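PDB 2G9Z: thiamine pyrophosphokinase from Candida albicans, which catalyses the transfer of a pyrophosphate group from ATP to thiamine, producing the coenzyme thiamine pyrophosphate. Local coordinates for residues T157-L169 with L186-V200. Residues are numbered along the deposited sequence; the frame is centred on the assembly and turned at random.
Sequences TKSIHCIQLHYQL and LAKLWNGLNNSSDVV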
loop_
_atom_site.group_PDB
_atom_site.type_symbol
_atom_site.label_atom_id
_atom_site.label_comp_id
_atom_site.label_asym_id
_atom_site.label_seq_id
_atom_site.Cartn_x
_atom_site.Cartn_y
_atom_site.Cartn_z
ATOM N N THR A 157 -15.181 6.529 -2.506
ATOM C CA THR A 157 -16.198 6.129 -3.467
ATOM C C THR A 157 -17.316 7.159 -3.579
ATOM O O THR A 157 -17.752 7.493 -4.680
ATOM C CB THR A 157 -16.784 4.754 -3.091
ATOM O OG1 THR A 157 -15.733 3.778 -3.104
ATOM C CG2 THR A 157 -17.854 4.337 -4.089
ATOM N N LYS A 158 -17.781 7.666 -2.441
ATOM C CA LYS A 158 -18.835 8.675 -2.455
ATOM C C LYS A 158 -18.369 9.892 -3.240
ATOM O O LYS A 158 -19.155 10.506 -3.963
ATOM C CB LYS A 158 -19.213 9.073 -1.025
ATOM C CG LYS A 158 -19.905 7.949 -0.260
ATOM C CD LYS A 158 -19.938 8.213 1.236
ATOM C CE LYS A 158 -20.600 7.056 1.970
ATOM N NZ LYS A 158 -20.616 7.231 3.445
ATOM N N SER A 159 -17.087 10.235 -3.110
ATOM C CA SER A 159 -16.530 11.379 -3.830
ATOM C C SER A 159 -16.465 11.119 -5.332
ATOM O O SER A 159 -16.764 12.006 -6.138
ATOM C CB SER A 159 -15.123 11.720 -3.309
ATOM O OG SER A 159 -15.178 12.232 -1.990
ATOM N N ILE A 160 -16.051 9.911 -5.709
ATOM C CA ILE A 160 -15.969 9.553 -7.120
ATOM C C ILE A 160 -17.363 9.659 -7.740
ATOM O O ILE A 160 -17.531 10.200 -8.832
ATOM C CB ILE A 160 -15.434 8.110 -7.311
ATOM C CG1 ILE A 160 -13.952 8.044 -6.927
ATOM C CG2 ILE A 160 -15.636 7.663 -8.760
ATOM C CD1 ILE A 160 -13.039 8.892 -7.810
ATOM N N HIS A 161 -18.359 9.138 -7.038
ATOM C CA HIS A 161 -19.737 9.194 -7.517
ATOM C C HIS A 161 -20.163 10.643 -7.701
ATOM O O HIS A 161 -20.844 10.985 -8.671
ATOM C CB HIS A 161 -20.664 8.494 -6.526
ATOM C CG HIS A 161 -20.723 7.011 -6.705
ATOM N ND1 HIS A 161 -21.111 6.153 -5.699
ATOM C CD2 HIS A 161 -20.454 6.233 -7.781
ATOM C CE1 HIS A 161 -21.077 4.911 -6.147
ATOM N NE2 HIS A 161 -20.683 4.932 -7.407
ATOM N N CYS A 162 -19.767 11.492 -6.761
ATOM C CA CYS A 162 -20.092 12.907 -6.841
ATOM C C CYS A 162 -19.445 13.498 -8.093
ATOM O O CYS A 162 -20.051 14.310 -8.793
ATOM C CB CYS A 162 -19.581 13.637 -5.597
ATOM S SG CYS A 162 -19.590 15.434 -5.735
ATOM N N ILE A 163 -18.211 13.086 -8.367
ATOM C CA ILE A 163 -17.481 13.573 -9.534
ATOM C C ILE A 163 -18.164 13.124 -10.822
ATOM O O ILE A 163 -18.342 13.912 -11.755
ATOM C CB ILE A 163 -16.018 13.057 -9.524
ATOM C CG1 ILE A 163 -15.227 13.794 -8.440
ATOM C CG2 ILE A 163 -15.376 13.244 -10.905
ATOM C CD1 ILE A 163 -13.876 13.186 -8.119
ATOM N N GLN A 164 -18.538 11.852 -10.870
ATOM C CA GLN A 164 -19.204 11.308 -12.042
ATOM C C GLN A 164 -20.558 11.972 -12.244
ATOM O O GLN A 164 -20.927 12.320 -13.369
ATOM C CB GLN A 164 -19.374 9.797 -11.894
ATOM C CG GLN A 164 -18.075 9.028 -12.061
ATOM C CD GLN A 164 -18.269 7.535 -11.967
ATOM O OE1 GLN A 164 -18.561 7.001 -10.897
ATOM N NE2 GLN A 164 -18.120 6.849 -13.094
ATOM N N LEU A 165 -21.290 12.157 -11.150
ATOM C CA LEU A 165 -22.599 12.791 -11.214
ATOM C C LEU A 165 -22.485 14.258 -11.611
ATOM O O LEU A 165 -23.334 14.775 -12.335
ATOM C CB LEU A 165 -23.320 12.652 -9.870
ATOM C CG LEU A 165 -23.825 11.233 -9.592
ATOM C CD1 LEU A 165 -24.379 11.134 -8.183
ATOM C CD2 LEU A 165 -24.903 10.875 -10.614
ATOM N N HIS A 166 -21.436 14.928 -11.144
ATOM C CA HIS A 166 -21.229 16.335 -11.478
ATOM C C HIS A 166 -21.174 16.559 -12.987
ATOM O O HIS A 166 -21.829 17.452 -13.510
ATOM C CB HIS A 166 -19.926 16.856 -10.872
ATOM C CG HIS A 166 -19.474 18.160 -11.456
ATOM N ND1 HIS A 166 -19.926 19.379 -11.002
ATOM C CD2 HIS A 166 -18.637 18.430 -12.488
ATOM C CE1 HIS A 166 -19.388 20.344 -11.727
ATOM N NE2 HIS A 166 -18.602 19.794 -12.636
ATOM N N TYR A 167 -20.376 15.751 -13.678
ATOM C CA TYR A 167 -20.227 15.881 -15.124
ATOM C C TYR A 167 -21.459 15.439 -15.898
ATOM O O TYR A 167 -21.525 15.582 -17.119
ATOM C CB TYR A 167 -18.989 15.114 -15.592
ATOM C CG TYR A 167 -17.710 15.863 -15.294
ATOM C CD1 TYR A 167 -17.353 16.986 -16.043
ATOM C CD2 TYR A 167 -16.894 15.498 -14.224
ATOM C CE1 TYR A 167 -16.221 17.731 -15.733
ATOM C CE2 TYR A 167 -15.753 16.241 -13.902
ATOM C CZ TYR A 167 -15.427 17.359 -14.660
ATOM O OH TYR A 167 -14.329 18.122 -14.340
ATOM N N GLN A 168 -22.442 14.912 -15.183
ATOM C CA GLN A 168 -23.671 14.480 -15.826
ATOM C C GLN A 168 -24.798 15.473 -15.578
ATOM O O GLN A 168 -25.536 15.833 -16.497
ATOM C CB GLN A 168 -24.101 13.106 -15.308
ATOM C CG GLN A 168 -23.194 11.958 -15.708
ATOM C CD GLN A 168 -23.030 11.843 -17.210
ATOM O OE1 GLN A 168 -24.012 11.838 -17.955
ATOM N NE2 GLN A 168 -21.785 11.741 -17.661
ATOM N N LEU A 169 -24.904 15.933 -14.335
ATOM C CA LEU A 169 -25.980 16.832 -13.936
ATOM C C LEU A 169 -25.667 18.298 -13.639
ATOM O O LEU A 169 -26.522 19.161 -13.838
ATOM C CB LEU A 169 -26.689 16.237 -12.715
ATOM C CG LEU A 169 -27.642 15.050 -12.896
ATOM C CD1 LEU A 169 -27.146 14.103 -13.969
ATOM C CD2 LEU A 169 -27.786 14.333 -11.564
ATOM N N LEU A 186 -26.057 9.504 -3.466
ATOM C CA LEU A 186 -25.115 9.550 -4.581
ATOM C C LEU A 186 -25.054 8.198 -5.282
ATOM O O LEU A 186 -25.104 8.120 -6.514
ATOM C CB LEU A 186 -23.710 9.930 -4.097
ATOM C CG LEU A 186 -23.504 11.334 -3.525
ATOM C CD1 LEU A 186 -22.050 11.479 -3.070
ATOM C CD2 LEU A 186 -23.848 12.387 -4.578
ATOM N N ALA A 187 -24.942 7.137 -4.488
ATOM C CA ALA A 187 -24.867 5.781 -5.021
ATOM C C ALA A 187 -26.155 5.445 -5.762
ATOM O O ALA A 187 -26.122 4.908 -6.870
ATOM C CB ALA A 187 -24.639 4.788 -3.891
ATOM N N LYS A 188 -27.287 5.760 -5.143
ATOM C CA LYS A 188 -28.580 5.496 -5.759
ATOM C C LYS A 188 -28.692 6.278 -7.058
ATOM O O LYS A 188 -28.926 5.701 -8.114
ATOM C CB LYS A 188 -29.720 5.898 -4.819
ATOM C CG LYS A 188 -29.838 5.031 -3.576
ATOM C CD LYS A 188 -30.966 5.509 -2.674
ATOM C CE LYS A 188 -31.107 4.613 -1.453
ATOM N NZ LYS A 188 -32.233 5.036 -0.579
ATOM N N LEU A 189 -28.501 7.591 -6.973
ATOM C CA LEU A 189 -28.595 8.462 -8.139
ATOM C C LEU A 189 -27.754 7.956 -9.309
ATOM O O LEU A 189 -28.247 7.871 -10.434
ATOM C CB LEU A 189 -28.164 9.886 -7.778
ATOM C CG LEU A 189 -28.794 11.042 -8.561
ATOM C CD1 LEU A 189 -28.110 12.345 -8.182
ATOM C CD2 LEU A 189 -28.669 10.808 -10.047
ATOM N N TRP A 190 -26.492 7.626 -9.057
ATOM C CA TRP A 190 -25.627 7.145 -10.128
ATOM C C TRP A 190 -26.233 5.891 -10.743
ATOM O O TRP A 190 -26.202 5.708 -11.959
ATOM C CB TRP A 190 -24.224 6.843 -9.596
ATOM C CG TRP A 190 -23.233 6.455 -10.663
ATOM C CD1 TRP A 190 -22.468 5.324 -10.696
ATOM C CD2 TRP A 190 -22.882 7.210 -11.835
ATOM N NE1 TRP A 190 -21.662 5.326 -11.812
ATOM C CE2 TRP A 190 -21.895 6.470 -12.528
ATOM C CE3 TRP A 190 -23.304 8.438 -12.366
ATOM C CZ2 TRP A 190 -21.321 6.919 -13.727
ATOM C CZ3 TRP A 190 -22.731 8.886 -13.559
ATOM C CH2 TRP A 190 -21.751 8.126 -14.225
ATOM N N ASN A 191 -26.795 5.034 -9.895
ATOM C CA ASN A 191 -27.418 3.796 -10.353
ATOM C C ASN A 191 -28.704 4.077 -11.129
ATOM O O ASN A 191 -28.887 3.590 -12.245
ATOM C CB ASN A 191 -27.724 2.888 -9.158
ATOM C CG ASN A 191 -28.384 1.583 -9.570
ATOM O OD1 ASN A 191 -29.512 1.290 -9.169
ATOM N ND2 ASN A 191 -27.684 0.795 -10.376
ATOM N N GLY A 192 -29.591 4.869 -10.535
ATOM C CA GLY A 192 -30.845 5.192 -11.189
ATOM C C GLY A 192 -30.645 5.918 -12.505
ATOM O O GLY A 192 -31.376 5.690 -13.470
ATOM N N LEU A 193 -29.646 6.794 -12.544
ATOM C CA LEU A 193 -29.348 7.568 -13.743
ATOM C C LEU A 193 -28.993 6.644 -14.904
ATOM O O LEU A 193 -29.340 6.914 -16.056
ATOM C CB LEU A 193 -28.193 8.533 -13.471
ATOM C CG LEU A 193 -27.867 9.558 -14.559
ATOM C CD1 LEU A 193 -29.003 10.565 -14.672
ATOM C CD2 LEU A 193 -26.567 10.267 -14.214
ATOM N N ASN A 194 -28.301 5.550 -14.597
ATOM C CA ASN A 194 -27.913 4.591 -15.624
ATOM C C ASN A 194 -29.104 3.767 -16.099
ATOM O O ASN A 194 -29.248 3.510 -17.295
ATOM C CB ASN A 194 -26.809 3.671 -15.100
ATOM C CG ASN A 194 -25.476 4.382 -14.976
ATOM O OD1 ASN A 194 -25.345 5.359 -14.239
ATOM N ND2 ASN A 194 -24.478 3.899 -15.709
ATOM N N ASN A 195 -29.960 3.358 -15.165
ATOM C CA ASN A 195 -31.142 2.578 -15.516
ATOM C C ASN A 195 -32.087 3.430 -16.359
ATOM O O ASN A 195 -32.961 2.909 -17.053
ATOM C CB ASN A 195 -31.876 2.104 -14.257
ATOM C CG ASN A 195 -31.055 1.136 -13.428
ATOM O OD1 ASN A 195 -30.393 0.248 -13.966
ATOM N ND2 ASN A 195 -31.106 1.292 -12.111
ATOM N N SER A 196 -31.899 4.745 -16.287
ATOM C CA SER A 196 -32.717 5.695 -17.033
ATOM C C SER A 196 -32.031 6.078 -18.348
ATOM O O SER A 196 -32.578 6.839 -19.147
ATOM C CB SER A 196 -32.952 6.950 -16.183
ATOM O OG SER A 196 -33.831 7.856 -16.828
ATOM N N SER A 197 -30.831 5.541 -18.560
ATOM C CA SER A 197 -30.049 5.811 -19.767
ATOM C C SER A 197 -29.791 7.301 -19.993
ATOM O O SER A 197 -29.717 7.758 -21.133
ATOM C CB SER A 197 -30.746 5.225 -21.001
ATOM O OG SER A 197 -30.795 3.809 -20.944
ATOM N N ASP A 198 -29.651 8.052 -18.904
ATOM C CA ASP A 198 -29.395 9.489 -18.983
ATOM C C ASP A 198 -27.922 9.799 -18.742
ATOM O O ASP A 198 -27.572 10.909 -18.341
ATOM C CB ASP A 198 -30.239 10.237 -17.946
ATOM C CG ASP A 198 -31.674 10.434 -18.389
ATOM O OD1 ASP A 198 -31.897 11.179 -19.367
ATOM O OD2 ASP A 198 -32.579 9.848 -17.759
ATOM N N VAL A 199 -27.059 8.819 -18.994
ATOM C CA VAL A 199 -25.628 8.998 -18.779
ATOM C C VAL A 199 -24.832 9.225 -20.059
ATOM O O VAL A 199 -24.921 8.447 -21.007
ATOM C CB VAL A 199 -25.020 7.782 -18.045
ATOM C CG1 VAL A 199 -23.530 7.998 -17.833
ATOM C CG2 VAL A 199 -25.720 7.575 -16.710
ATOM N N VAL A 200 -24.053 10.304 -20.070
ATOM C CA VAL A 200 -23.208 10.650 -21.205
ATOM C C VAL A 200 -21.954 9.788 -21.099
ATOM O O VAL A 200 -20.951 10.197 -20.515
ATOM C CB VAL A 200 -22.804 12.142 -21.166
ATOM C CG1 VAL A 200 -21.920 12.480 -22.358
ATOM C CG2 VAL A 200 -24.048 13.010 -21.162
#
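At chi1 -175° the CG of Trp190 lies trans to its own amide nitrogen, which swings the indole from helix 186-195 onto helix 157-169, where Gln164 lies across one ring face. The two helices cross at 43° with axes 9.4 Å apart at closest approach, and the packing is knobs-into-holes: Trp190 fits among His161, Gln164, Leu165 and Gln168, while Leu165 fills the reciprocal hole of Leu186, Leu189, Trp190 and Leu193. In the catalytic domain's alpha/beta fold, another side of helix 157-169 lies on strands 64-68, 86-90 and 122-125, so helix 186-195 forms an outer layer.

Side chains of helix 157-169 surround the indole. Gln164 CB makes a CH-pi contact 3.8 Å from the centroid of the six-membered ring, only 14° off its normal. Leu165 CD2 comes to the edge, 3.4 Å from Trp190 CE3, and Gln168 CG also meets that rim. The imidazole of His161 lies obliquely to the five-membered ring, whereas Trp190 NE1 hydrogen-bonds to Tyr234 OH beyond the pair, which probably holds the rotation of the indole.

Towards the start of helix 157-169, Leu186 is the knob among Lys158, His161, Cys162 and Leu165. Lys158 itself leads away: its NZ hydrogen-bonds to Gln148 O and Ser150 O, and its side chain lies near a magnesium ion modelled beside Asp155, so this packing borders the metal-binding region. Beyond the Schellman motif at Ser197, the chain returns to Gln168, whose side chain bends at its second torsion to bring its amide against Val200. Gln168 NE2 gives a weak bond to Val200 O, and Val200 N, tilted from the amide carbonyl plane, donates almost straight to Gln168 OE1 at 2.6 Å.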